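PDB 3ANP: transcriptional repressor, TetR family, which controls fatty acid degradation as a transcriptional repressor, probably by binding regulatory DNA, and holds lauroyl-CoA in an all-alpha ligand pocket. Local coordinates for residues A[8-11]-A[12-15]; A[69-72]-A[73-77]; A[144-147]-A[148-151]; A[102-105]-A[106-110]; A[182-185]-A[186-190]. One frame throughout, in Å; residues are numbered along the deposited sequence.

How the contacts relate
All five contacts are local, each within one continuous stretch, so none closes a loop and none encloses or crosses another; along the chain they follow in the order 1, 2, 4, 3, 5. Contact 1 lies on helix 3-25, beside the predicted helix-turn-helix motif. Contact 2 occupies the last turns of helix 54-77. Contact 4, on helix 101-110, touches both helix 3-25 and helix 151-172, joining the DNA-binding part to the C-terminal domain. Contact 3 shapes the loop between helices 128-142 and 151-172, and contact 5 lies on helix 178-191. Contacts 3 and 5, about 5 Å apart at their nearest atoms, both meet the second subunit.

Contact 1: residues A[8-11]-A[12-15]; sequences KRRR and ERIF
The backbone N-H groups of E12, R13, I14 and F15 bond to the carbonyl oxygens of K8, R9, R10 and R11, the regular i to i+4 pattern of alpha-helix 3-25, the first helix of the TetR-type DNA-binding domain. R10 and R13, three residues apart, turn their guanidinium planes 83° against each other, and R10 NE comes within 4.1 Å of R13 NH2. A water accepts from both, 3.3 Å from R10 NE and 2.8 Å from R13 NH2, which probably eases the meeting of like charges; it lies in the R13 plane at the edge. The R13 chain runs out extended and then bends (chi3 71°), and its NE donates to A39 O. One turn on, R10 CG packs on I14 CD1 at 3.9 Å, and I14 continues this apolar side onto F46 and Y49 of helix 43-49, within the predicted helix-turn-helix motif. R11 reaches the same region, with NH1 on Y49 O and a cation-pi contact to Y50. On another side of the helix, E12 OE2 forms a salt bridge with R16 NE; it also lies 4.4 Å from R9 NH1, well out of the guanidinium plane, so only charge relates the two side-chain ends. A second water donates to R9 O at 2.6 Å and to E12 OE2 at 3.2 Å, its oxygen standing 3.2 Å above the centre of the R9 guanidinium.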
# COMPACT_ATOMS: atom_id res chain seq x y z
N LYS A 8 -24.82 -4.12 -24.52
CA LYS A 8 -23.55 -4.77 -24.25
C LYS A 8 -22.59 -4.49 -25.39
O LYS A 8 -21.39 -4.30 -25.17
CB LYS A 8 -23.74 -6.28 -24.08
CG LYS A 8 -24.45 -6.64 -22.79
CD LYS A 8 -24.28 -8.11 -22.46
CE LYS A 8 -24.83 -8.42 -21.07
NZ LYS A 8 -24.53 -9.82 -20.66
N ARG A 9 -23.11 -4.45 -26.62
CA ARG A 9 -22.26 -4.14 -27.77
C ARG A 9 -21.80 -2.70 -27.67
O ARG A 9 -20.64 -2.38 -27.93
CB ARG A 9 -23.01 -4.34 -29.09
CG ARG A 9 -23.23 -5.81 -29.47
CD ARG A 9 -21.98 -6.44 -30.05
NE ARG A 9 -21.66 -5.86 -31.35
CZ ARG A 9 -20.46 -5.94 -31.94
NH1 ARG A 9 -19.46 -6.58 -31.34
NH2 ARG A 9 -20.26 -5.36 -33.12
N ARG A 10 -22.71 -1.81 -27.29
CA ARG A 10 -22.33 -0.41 -27.17
C ARG A 10 -21.27 -0.22 -26.08
O ARG A 10 -20.32 0.54 -26.28
CB ARG A 10 -23.56 0.45 -26.86
CG ARG A 10 -23.22 1.88 -26.56
CD ARG A 10 -24.45 2.76 -26.60
NE ARG A 10 -24.77 3.14 -27.98
CZ ARG A 10 -25.64 4.09 -28.31
NH1 ARG A 10 -26.28 4.77 -27.36
NH2 ARG A 10 -25.84 4.38 -29.59
N ARG A 11 -21.42 -0.90 -24.94
CA ARG A 11 -20.42 -0.76 -23.88
C ARG A 11 -19.06 -1.27 -24.36
O ARG A 11 -18.04 -0.64 -24.11
CB ARG A 11 -20.83 -1.54 -22.62
CG ARG A 11 -19.79 -1.47 -21.50
CD ARG A 11 -20.27 -2.23 -20.27
NE ARG A 11 -21.43 -1.58 -19.69
CZ ARG A 11 -21.38 -0.49 -18.93
NH1 ARG A 11 -20.21 0.06 -18.65
NH2 ARG A 11 -22.49 0.06 -18.48
N GLU A 12 -19.05 -2.40 -25.06
CA GLU A 12 -17.78 -2.94 -25.52
C GLU A 12 -17.11 -2.04 -26.56
O GLU A 12 -15.89 -1.91 -26.57
CB GLU A 12 -17.96 -4.37 -26.07
CG GLU A 12 -16.65 -5.16 -26.15
CD GLU A 12 -16.02 -5.19 -27.54
OE1 GLU A 12 -14.88 -5.70 -27.67
OE2 GLU A 12 -16.67 -4.73 -28.51
N ARG A 13 -17.89 -1.40 -27.41
CA ARG A 13 -17.31 -0.53 -28.43
C ARG A 13 -16.70 0.71 -27.75
O ARG A 13 -15.62 1.16 -28.12
CB ARG A 13 -18.37 -0.11 -29.46
CG ARG A 13 -17.77 0.56 -30.68
CD ARG A 13 -18.81 0.87 -31.75
NE ARG A 13 -19.71 1.95 -31.37
CZ ARG A 13 -21.00 1.78 -31.08
NH1 ARG A 13 -21.54 0.56 -31.11
NH2 ARG A 13 -21.76 2.83 -30.77
N ILE A 14 -17.41 1.27 -26.77
CA ILE A 14 -16.89 2.43 -26.06
C ILE A 14 -15.59 2.00 -25.35
O ILE A 14 -14.58 2.69 -25.41
CB ILE A 14 -17.92 2.93 -25.01
CG1 ILE A 14 -19.12 3.56 -25.73
CG2 ILE A 14 -17.25 3.93 -24.04
CD1 ILE A 14 -20.34 3.79 -24.84
N PHE A 15 -15.63 0.84 -24.69
CA PHE A 15 -14.45 0.32 -24.01
C PHE A 15 -13.26 0.20 -24.98
O PHE A 15 -12.15 0.69 -24.70
CB PHE A 15 -14.76 -1.04 -23.38
CG PHE A 15 -13.56 -1.71 -22.77
CD1 PHE A 15 -12.86 -2.69 -23.47
CD2 PHE A 15 -13.11 -1.33 -21.51
CE1 PHE A 15 -11.73 -3.29 -22.91
CE2 PHE A 15 -11.99 -1.92 -20.95
CZ PHE A 15 -11.29 -2.90 -21.66
O HOH W 1 -19.31 -3.61 -29.84
O HOH W 2 -24.21 1.52 -30.79

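Contact 2: residues A[69-72]-A[73-77]; sequences REEV and RRLLA
One face of the R73 guanidinium carries R69 CD, 3.5 Å above the plane and displaced toward the rim, while the edge of the R74 guanidinium meets an in-plane water that joins it to E71. Both pairs lie on the last turns of alpha-helix 54-77, the long helix that in TetR-family repressors leads from the DNA-binding domain into the ligand-binding domain. R69 and R73 run side by side in the same direction, with R69 CG 3.6 Å from R73 NE and the two guanidinium planes 65° apart. R73 is extended from CG to NE, which carries its head along the methylenes of R69 to a salt bridge between R73 NH2 and E134 OE2 on helix 128-142. R69 NE stays 4.3 Å from R73 NH2, a nearness of like charges that E134 probably offsets. An alanine in place of R69 would strip CG and CD from the face of the R73 guanidinium, which would probably be left freer to turn away from E134. At the other pair, the water donates to E71 OE2 at 2.8 Å and accepts a weak bond from R74 NH2 at 3.5 Å. The E71 carboxylate and R74 guanidinium planes are only 15° apart, yet E71 OE2 lies well out of the guanidinium plane, 4.5 Å from R74 NH2, so no N-H points at it; besides the water, E71 OE2 has a hydrogen bond with H88 NE2. On the buried side V72 packs against V85, L131 and I135, and its CG1 meets L76 CD1 at 4.1 Å.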
# COMPACT_ATOMS: atom_id res chain seq x y z
N ARG A 69 -7.20 -15.56 -12.68
CA ARG A 69 -7.98 -16.49 -11.88
C ARG A 69 -8.10 -17.84 -12.61
O ARG A 69 -7.95 -18.91 -12.00
CB ARG A 69 -9.38 -15.92 -11.58
CG ARG A 69 -10.29 -16.85 -10.78
CD ARG A 69 -11.67 -16.23 -10.53
NE ARG A 69 -11.62 -15.00 -9.75
CZ ARG A 69 -11.97 -13.79 -10.21
NH1 ARG A 69 -12.41 -13.66 -11.46
NH2 ARG A 69 -11.90 -12.72 -9.43
N GLU A 70 -8.37 -17.80 -13.91
CA GLU A 70 -8.48 -19.03 -14.69
C GLU A 70 -7.17 -19.79 -14.67
O GLU A 70 -7.14 -21.01 -14.54
CB GLU A 70 -8.79 -18.74 -16.16
CG GLU A 70 -10.14 -18.12 -16.45
CD GLU A 70 -10.40 -18.05 -17.95
OE1 GLU A 70 -10.55 -19.12 -18.58
OE2 GLU A 70 -10.43 -16.94 -18.51
N GLU A 71 -6.08 -19.04 -14.82
CA GLU A 71 -4.75 -19.60 -14.86
C GLU A 71 -4.41 -20.28 -13.53
O GLU A 71 -3.90 -21.41 -13.50
CB GLU A 71 -3.74 -18.49 -15.20
CG GLU A 71 -2.28 -18.94 -15.28
CD GLU A 71 -1.35 -17.85 -15.83
OE1 GLU A 71 -1.79 -16.69 -15.96
OE2 GLU A 71 -0.18 -18.16 -16.13
N VAL A 72 -4.71 -19.60 -12.43
CA VAL A 72 -4.44 -20.14 -11.10
C VAL A 72 -5.25 -21.41 -10.84
O VAL A 72 -4.72 -22.41 -10.37
CB VAL A 72 -4.75 -19.07 -9.99
CG1 VAL A 72 -4.92 -19.73 -8.61
CG2 VAL A 72 -3.60 -18.05 -9.94
N ARG A 73 -6.55 -21.38 -11.16
CA ARG A 73 -7.39 -22.55 -10.93
C ARG A 73 -6.94 -23.71 -11.80
O ARG A 73 -6.94 -24.86 -11.37
CB ARG A 73 -8.86 -22.20 -11.20
CG ARG A 73 -9.44 -21.29 -10.12
CD ARG A 73 -10.86 -20.86 -10.42
NE ARG A 73 -11.36 -19.94 -9.39
CZ ARG A 73 -12.65 -19.63 -9.23
NH1 ARG A 73 -13.56 -20.16 -10.04
NH2 ARG A 73 -13.02 -18.79 -8.26
N ARG A 74 -6.52 -23.39 -13.02
CA ARG A 74 -6.04 -24.40 -13.96
C ARG A 74 -4.80 -25.09 -13.39
O ARG A 74 -4.69 -26.31 -13.43
CB ARG A 74 -5.68 -23.74 -15.29
CG ARG A 74 -5.68 -24.70 -16.46
CD ARG A 74 -4.50 -24.47 -17.38
NE ARG A 74 -4.25 -23.06 -17.67
CZ ARG A 74 -3.03 -22.56 -17.81
NH1 ARG A 74 -1.97 -23.36 -17.68
NH2 ARG A 74 -2.84 -21.27 -18.09
N LEU A 75 -3.87 -24.29 -12.87
CA LEU A 75 -2.63 -24.85 -12.33
C LEU A 75 -2.87 -25.74 -11.11
O LEU A 75 -2.26 -26.81 -11.00
CB LEU A 75 -1.63 -23.73 -12.01
CG LEU A 75 -1.08 -23.00 -13.26
CD1 LEU A 75 -0.23 -21.79 -12.86
CD2 LEU A 75 -0.25 -23.97 -14.11
N LEU A 76 -3.75 -25.31 -10.22
CA LEU A 76 -4.04 -26.09 -9.03
C LEU A 76 -4.67 -27.41 -9.48
O LEU A 76 -4.24 -28.48 -9.04
CB LEU A 76 -4.98 -25.33 -8.09
CG LEU A 76 -4.32 -24.11 -7.42
CD1 LEU A 76 -5.35 -23.33 -6.60
CD2 LEU A 76 -3.15 -24.58 -6.51
N ALA A 77 -5.65 -27.34 -10.37
CA ALA A 77 -6.32 -28.54 -10.86
C ALA A 77 -5.34 -29.50 -11.53
O ALA A 77 -5.54 -30.72 -11.49
CB ALA A 77 -7.43 -28.17 -11.84
O HOH W 3 0.35 -19.88 -18.26

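Contact 3: residues A[144-147]-A[148-151]; sequences VLRQ and DFSL
R146 grips D148 side-on with two nitrogens: NE donates to OD1 and NH2 to OD2, each bond 2.7 Å long. The NE bond is nearly straight at 168°, both oxygens use their syn lone pairs, and carboxylate and guanidinium lie almost coplanar, 9° apart. This two-pronged salt bridge spans a bend in the loop between helices 128-142 and 151-172. In both residues CG sits between the backbone N and the carbonyl carbon (chi1 65° in R146), a crowded position that folds the two side chains toward each other across Q147. F149 follows: its CE2 lies 3.7 Å above one face of the guanidinium, offset toward the rim, and R146 NE in turn meets the ring at its edge, 3.8 Å from F149 CD2. At the backbone, a water donates to R146 O at 2.9 Å and to F149 O at 2.7 Å, bridging the two carbonyls. Further out, R146 NH2 also forms a salt bridge with E191 of the second subunit, and R146 NH1 donates to G192 O of that subunit, placing the loop at the dimer interface. S150 is the N-cap of the following helix, its OG accepting from R153 N. L145 CD2 meets L151 CD2 at 3.7 Å, and these leucines seat the loop on its two helices: both rest on L136 of helix 128-142, while L145 also reaches M154 of helix 151-172.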
# COMPACT_ATOMS: atom_id res chain seq x y z
N VAL A 144 -0.25 -27.00 6.84
CA VAL A 144 0.98 -26.21 6.92
C VAL A 144 0.75 -24.70 7.00
O VAL A 144 1.71 -23.94 7.08
CB VAL A 144 1.93 -26.53 5.74
CG1 VAL A 144 2.28 -28.01 5.76
CG2 VAL A 144 1.28 -26.16 4.41
N LEU A 145 -0.52 -24.27 7.00
CA LEU A 145 -0.83 -22.85 7.08
C LEU A 145 -1.47 -22.53 8.42
O LEU A 145 -2.32 -23.29 8.89
CB LEU A 145 -1.79 -22.44 5.95
CG LEU A 145 -1.73 -20.95 5.56
CD1 LEU A 145 -0.42 -20.70 4.81
CD2 LEU A 145 -2.94 -20.56 4.68
N ARG A 146 -1.09 -21.42 9.03
CA ARG A 146 -1.68 -21.06 10.33
C ARG A 146 -3.19 -20.84 10.19
O ARG A 146 -3.68 -20.48 9.12
CB ARG A 146 -1.02 -19.80 10.89
CG ARG A 146 -1.26 -18.54 10.05
CD ARG A 146 -0.30 -17.45 10.50
NE ARG A 146 -0.41 -17.19 11.92
CZ ARG A 146 0.55 -16.63 12.64
NH1 ARG A 146 1.69 -16.28 12.06
NH2 ARG A 146 0.37 -16.44 13.95
N GLN A 147 -3.92 -21.05 11.28
CA GLN A 147 -5.37 -20.91 11.25
C GLN A 147 -5.91 -19.87 12.21
O GLN A 147 -7.11 -19.80 12.43
CB GLN A 147 -6.04 -22.25 11.54
CG GLN A 147 -5.69 -23.30 10.51
CD GLN A 147 -6.46 -24.58 10.72
OE1 GLN A 147 -7.69 -24.61 10.58
NE2 GLN A 147 -5.75 -25.64 11.07
N ASP A 148 -5.03 -19.06 12.77
CA ASP A 148 -5.48 -18.01 13.68
C ASP A 148 -5.88 -16.73 12.94
O ASP A 148 -6.27 -15.75 13.57
CB ASP A 148 -4.40 -17.71 14.74
CG ASP A 148 -3.02 -17.47 14.15
OD1 ASP A 148 -2.84 -17.64 12.92
OD2 ASP A 148 -2.11 -17.11 14.92
N PHE A 149 -5.77 -16.77 11.61
CA PHE A 149 -6.17 -15.65 10.73
C PHE A 149 -6.91 -16.28 9.55
O PHE A 149 -6.56 -17.37 9.12
CB PHE A 149 -4.94 -14.87 10.23
CG PHE A 149 -4.25 -14.08 11.30
CD1 PHE A 149 -4.90 -13.03 11.93
CD2 PHE A 149 -2.96 -14.41 11.69
CE1 PHE A 149 -4.28 -12.30 12.95
CE2 PHE A 149 -2.32 -13.69 12.71
CZ PHE A 149 -2.98 -12.64 13.34
N SER A 150 -7.92 -15.60 9.02
CA SER A 150 -8.67 -16.18 7.90
C SER A 150 -7.85 -16.17 6.62
O SER A 150 -6.89 -15.42 6.49
CB SER A 150 -9.98 -15.42 7.66
OG SER A 150 -9.73 -14.16 7.04
N LEU A 151 -8.24 -17.02 5.68
CA LEU A 151 -7.55 -17.09 4.40
C LEU A 151 -7.70 -15.75 3.69
O LEU A 151 -6.76 -15.26 3.06
CB LEU A 151 -8.17 -18.17 3.54
CG LEU A 151 -7.97 -19.60 4.03
CD1 LEU A 151 -8.84 -20.53 3.20
CD2 LEU A 151 -6.49 -19.97 3.94
O HOH W 4 -6.22 -19.79 7.91

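Contact 4: residues A[102-105]-A[106-110]; sequences DLLL and PMFYE
L104 and F108 meet one turn apart on alpha-helix 101-110, which is kinked at P106, belongs to the ligand-binding part of this TetR-family protein and packs against helix 3-25 of the DNA-binding part through L103. The F108 ring lies across the L104 carbonyl, whose oxygen stands 3.3 Å above one face, offset toward the rim. CG of F108 is beside its own backbone N (chi1 -68°), and this swings the ring back over the preceding turn, bringing CZ to 4.0 Å from L104 CB. The same carbonyl accepts the F108 backbone N-H at 2.8 Å. Beyond the ring lie Y162 and A166 of helix 151-172. With an alanine at F108, the face over the L104 carbonyl would be lost and a gap would probably open between L104 and Y162, a residue of the acyl-CoA pocket. L104 also runs alongside M107, modelled as selenomethionine, with CD2 3.7 Å from CE; the M107 side chain comes within about 4 Å of the bound acyl-CoA. On another side L105 and Y109 point the same way, L105 CD1 touching Y109 CE2 at 3.7 Å; Y109 also packs on L112 of the second subunit. P106 lacks an N-H for the turn before, and its CD fills that place, 3.2 Å from D102 O. The proline ring packs on F27 and L57, and the X-Pro link sets P106 CD 3.3 Å from L105 CB.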
# COMPACT_ATOMS: atom_id res chain seq x y z
N ASP A 102 1.84 1.99 -18.05
CA ASP A 102 1.17 3.27 -18.31
C ASP A 102 -0.35 3.26 -18.11
O ASP A 102 -0.94 4.29 -17.77
CB ASP A 102 1.50 3.77 -19.72
CG ASP A 102 2.99 4.03 -19.92
OD1 ASP A 102 3.68 4.44 -18.96
OD2 ASP A 102 3.47 3.83 -21.06
N LEU A 103 -0.99 2.11 -18.34
CA LEU A 103 -2.43 2.00 -18.14
C LEU A 103 -2.75 1.65 -16.69
O LEU A 103 -3.72 2.14 -16.12
CB LEU A 103 -3.03 0.89 -19.02
CG LEU A 103 -2.93 1.07 -20.54
CD1 LEU A 103 -3.35 -0.22 -21.23
CD2 LEU A 103 -3.81 2.22 -20.97
N LEU A 104 -1.95 0.78 -16.09
CA LEU A 104 -2.21 0.37 -14.72
C LEU A 104 -1.91 1.44 -13.67
O LEU A 104 -2.54 1.46 -12.61
CB LEU A 104 -1.44 -0.90 -14.38
CG LEU A 104 -1.75 -2.13 -15.23
CD1 LEU A 104 -0.90 -3.30 -14.76
CD2 LEU A 104 -3.23 -2.47 -15.13
N LEU A 105 -0.95 2.32 -13.93
CA LEU A 105 -0.64 3.33 -12.90
C LEU A 105 -1.86 4.19 -12.52
O LEU A 105 -2.22 4.26 -11.35
CB LEU A 105 0.54 4.20 -13.34
CG LEU A 105 1.06 5.23 -12.32
CD1 LEU A 105 1.39 4.53 -11.01
CD2 LEU A 105 2.29 5.93 -12.87
N PRO A 106 -2.52 4.84 -13.50
CA PRO A 106 -3.68 5.64 -13.08
C PRO A 106 -4.77 4.78 -12.46
O PRO A 106 -5.58 5.25 -11.66
CB PRO A 106 -4.12 6.33 -14.38
CG PRO A 106 -3.55 5.45 -15.47
CD PRO A 106 -2.21 5.07 -14.92
N MSE A 107 -4.79 3.51 -12.83
CA MSE A 107 -5.76 2.60 -12.27
C MSE A 107 -5.44 2.37 -10.78
O MSE A 107 -6.35 2.39 -9.94
CB MSE A 107 -5.74 1.26 -13.03
CG MSE A 107 -6.87 0.35 -12.62
SE MSE A 107 -6.67 -1.47 -13.23
CE MSE A 107 -5.27 -2.00 -12.03
N PHE A 108 -4.16 2.18 -10.45
CA PHE A 108 -3.75 1.96 -9.06
C PHE A 108 -4.13 3.15 -8.16
O PHE A 108 -4.51 2.96 -7.01
CB PHE A 108 -2.24 1.73 -8.94
CG PHE A 108 -1.74 0.43 -9.55
CD1 PHE A 108 -2.54 -0.72 -9.55
CD2 PHE A 108 -0.44 0.35 -10.06
CE1 PHE A 108 -2.05 -1.94 -10.05
CE2 PHE A 108 0.05 -0.86 -10.57
CZ PHE A 108 -0.75 -2.01 -10.56
N TYR A 109 -4.02 4.37 -8.67
CA TYR A 109 -4.37 5.54 -7.85
C TYR A 109 -5.85 5.54 -7.48
O TYR A 109 -6.23 6.09 -6.45
CB TYR A 109 -4.01 6.85 -8.57
CG TYR A 109 -2.55 7.17 -8.50
CD1 TYR A 109 -1.92 7.40 -7.27
CD2 TYR A 109 -1.77 7.21 -9.65
CE1 TYR A 109 -0.55 7.66 -7.20
CE2 TYR A 109 -0.41 7.47 -9.59
CZ TYR A 109 0.19 7.70 -8.36
OH TYR A 109 1.54 7.98 -8.33
N GLU A 110 -6.67 4.93 -8.31
CA GLU A 110 -8.11 4.88 -8.05
C GLU A 110 -8.40 4.10 -6.76
O GLU A 110 -9.39 4.36 -6.09
CB GLU A 110 -8.83 4.26 -9.25
CG GLU A 110 -10.33 4.33 -9.24
CD GLU A 110 -10.91 5.75 -9.22
OE1 GLU A 110 -10.20 6.73 -9.50
OE2 GLU A 110 -12.11 5.86 -8.93

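Contact 5: residues A[182-185]-A[186-190]; sequences LEKN and LRLLL
L182 opens the contact by accepting the L186 backbone N-H on its carbonyl oxygen at 2.9 Å, one of the i to i+4 bonds of alpha-helix 178-191; its side chain packs on A94 and Y162. E183 comes next and lies alongside R187, pointing the same way. Its chain bends at chi2 (71°) and brings OE2 against the aliphatic part of the arginine, 3.1 Å from R187 CD. The charges remain short of a salt bridge, with E183 OE2 4.2 Å from R187 NE and the two planar groups 42° apart; R187 NE pairs instead with E191 OE1, and E183 OE2 has a long, weak ion pair with R87. K184 is folded by successive bends at chi2 and chi3, and this lays CD against L188 CD1 at 3.7 Å while the amine turns back toward N185. There K184 NZ donates to N185 OD1 at 2.8 Å; the same nitrogen makes a salt bridge with E181 OE2 and a hydrogen bond with T157 OG1 of the second subunit, so this buried ammonium has three partners. N185 is thus held at both ends of its amide, because ND2 bonds S165 OG, and its carbonyl oxygen receives L189 N at 3.0 Å. The helix lies against helix 151-172 through L186 and L189 on L158, and against helix 82-99 through L186 on F90, while L189 also packs on L188 of the second subunit, consistent with the four-helix-bundle dimer interface of TetR-family repressors, in which helices 151-172 and 178-191 meet those of the partner.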
# COMPACT_ATOMS: atom_id res chain seq x y z
N LEU A 182 8.36 -8.54 -5.80
CA LEU A 182 7.17 -9.30 -5.43
C LEU A 182 7.55 -10.63 -4.79
O LEU A 182 6.87 -11.10 -3.88
CB LEU A 182 6.26 -9.52 -6.66
CG LEU A 182 5.66 -8.21 -7.22
CD1 LEU A 182 4.66 -8.56 -8.30
CD2 LEU A 182 4.97 -7.39 -6.09
N GLU A 183 8.64 -11.23 -5.26
CA GLU A 183 9.11 -12.50 -4.70
C GLU A 183 9.51 -12.25 -3.24
O GLU A 183 9.32 -13.12 -2.38
CB GLU A 183 10.31 -13.01 -5.51
CG GLU A 183 11.06 -14.20 -4.90
CD GLU A 183 10.29 -15.51 -4.95
OE1 GLU A 183 9.37 -15.64 -5.79
OE2 GLU A 183 10.62 -16.41 -4.16
N LYS A 184 10.08 -11.08 -2.96
CA LYS A 184 10.48 -10.72 -1.60
C LYS A 184 9.23 -10.62 -0.71
O LYS A 184 9.23 -11.12 0.41
CB LYS A 184 11.23 -9.36 -1.59
CG LYS A 184 11.53 -8.79 -0.17
CD LYS A 184 10.44 -7.82 0.35
CE LYS A 184 10.37 -6.55 -0.51
NZ LYS A 184 9.30 -5.59 -0.11
N ASN A 185 8.18 -9.97 -1.21
CA ASN A 185 6.93 -9.84 -0.44
C ASN A 185 6.36 -11.21 -0.13
O ASN A 185 5.90 -11.48 0.99
CB ASN A 185 5.87 -9.06 -1.22
CG ASN A 185 6.23 -7.60 -1.41
OD1 ASN A 185 7.04 -7.06 -0.67
ND2 ASN A 185 5.60 -6.95 -2.40
N LEU A 186 6.35 -12.06 -1.15
CA LEU A 186 5.83 -13.40 -0.99
C LEU A 186 6.60 -14.21 0.06
O LEU A 186 6.00 -14.77 0.97
CB LEU A 186 5.87 -14.13 -2.33
CG LEU A 186 5.40 -15.59 -2.27
CD1 LEU A 186 3.94 -15.64 -1.81
CD2 LEU A 186 5.57 -16.22 -3.64
N ARG A 187 7.92 -14.28 -0.09
CA ARG A 187 8.75 -15.02 0.85
C ARG A 187 8.59 -14.50 2.27
O ARG A 187 8.44 -15.27 3.22
CB ARG A 187 10.22 -14.91 0.45
CG ARG A 187 10.53 -15.30 -0.99
CD ARG A 187 10.76 -16.79 -1.13
NE ARG A 187 11.79 -17.26 -0.21
CZ ARG A 187 12.34 -18.47 -0.27
NH1 ARG A 187 11.96 -19.33 -1.21
NH2 ARG A 187 13.26 -18.82 0.62
N LEU A 188 8.65 -13.18 2.44
CA LEU A 188 8.53 -12.62 3.77
C LEU A 188 7.19 -12.92 4.43
O LEU A 188 7.16 -13.35 5.58
CB LEU A 188 8.78 -11.10 3.76
CG LEU A 188 10.24 -10.67 3.62
CD1 LEU A 188 10.34 -9.17 3.82
CD2 LEU A 188 11.10 -11.40 4.67
N LEU A 189 6.08 -12.71 3.71
CA LEU A 189 4.79 -12.99 4.33
C LEU A 189 4.52 -14.48 4.47
O LEU A 189 3.95 -14.93 5.46
CB LEU A 189 3.65 -12.33 3.56
CG LEU A 189 2.39 -12.13 4.42
CD1 LEU A 189 2.63 -10.92 5.34
CD2 LEU A 189 1.15 -11.90 3.55
N LEU A 190 4.91 -15.27 3.47
CA LEU A 190 4.67 -16.70 3.55
C LEU A 190 5.54 -17.40 4.60
O LEU A 190 5.03 -18.14 5.45
CB LEU A 190 4.89 -17.35 2.18
CG LEU A 190 4.58 -18.85 2.02
CD1 LEU A 190 3.09 -19.08 2.21
CD2 LEU A 190 5.00 -19.32 0.63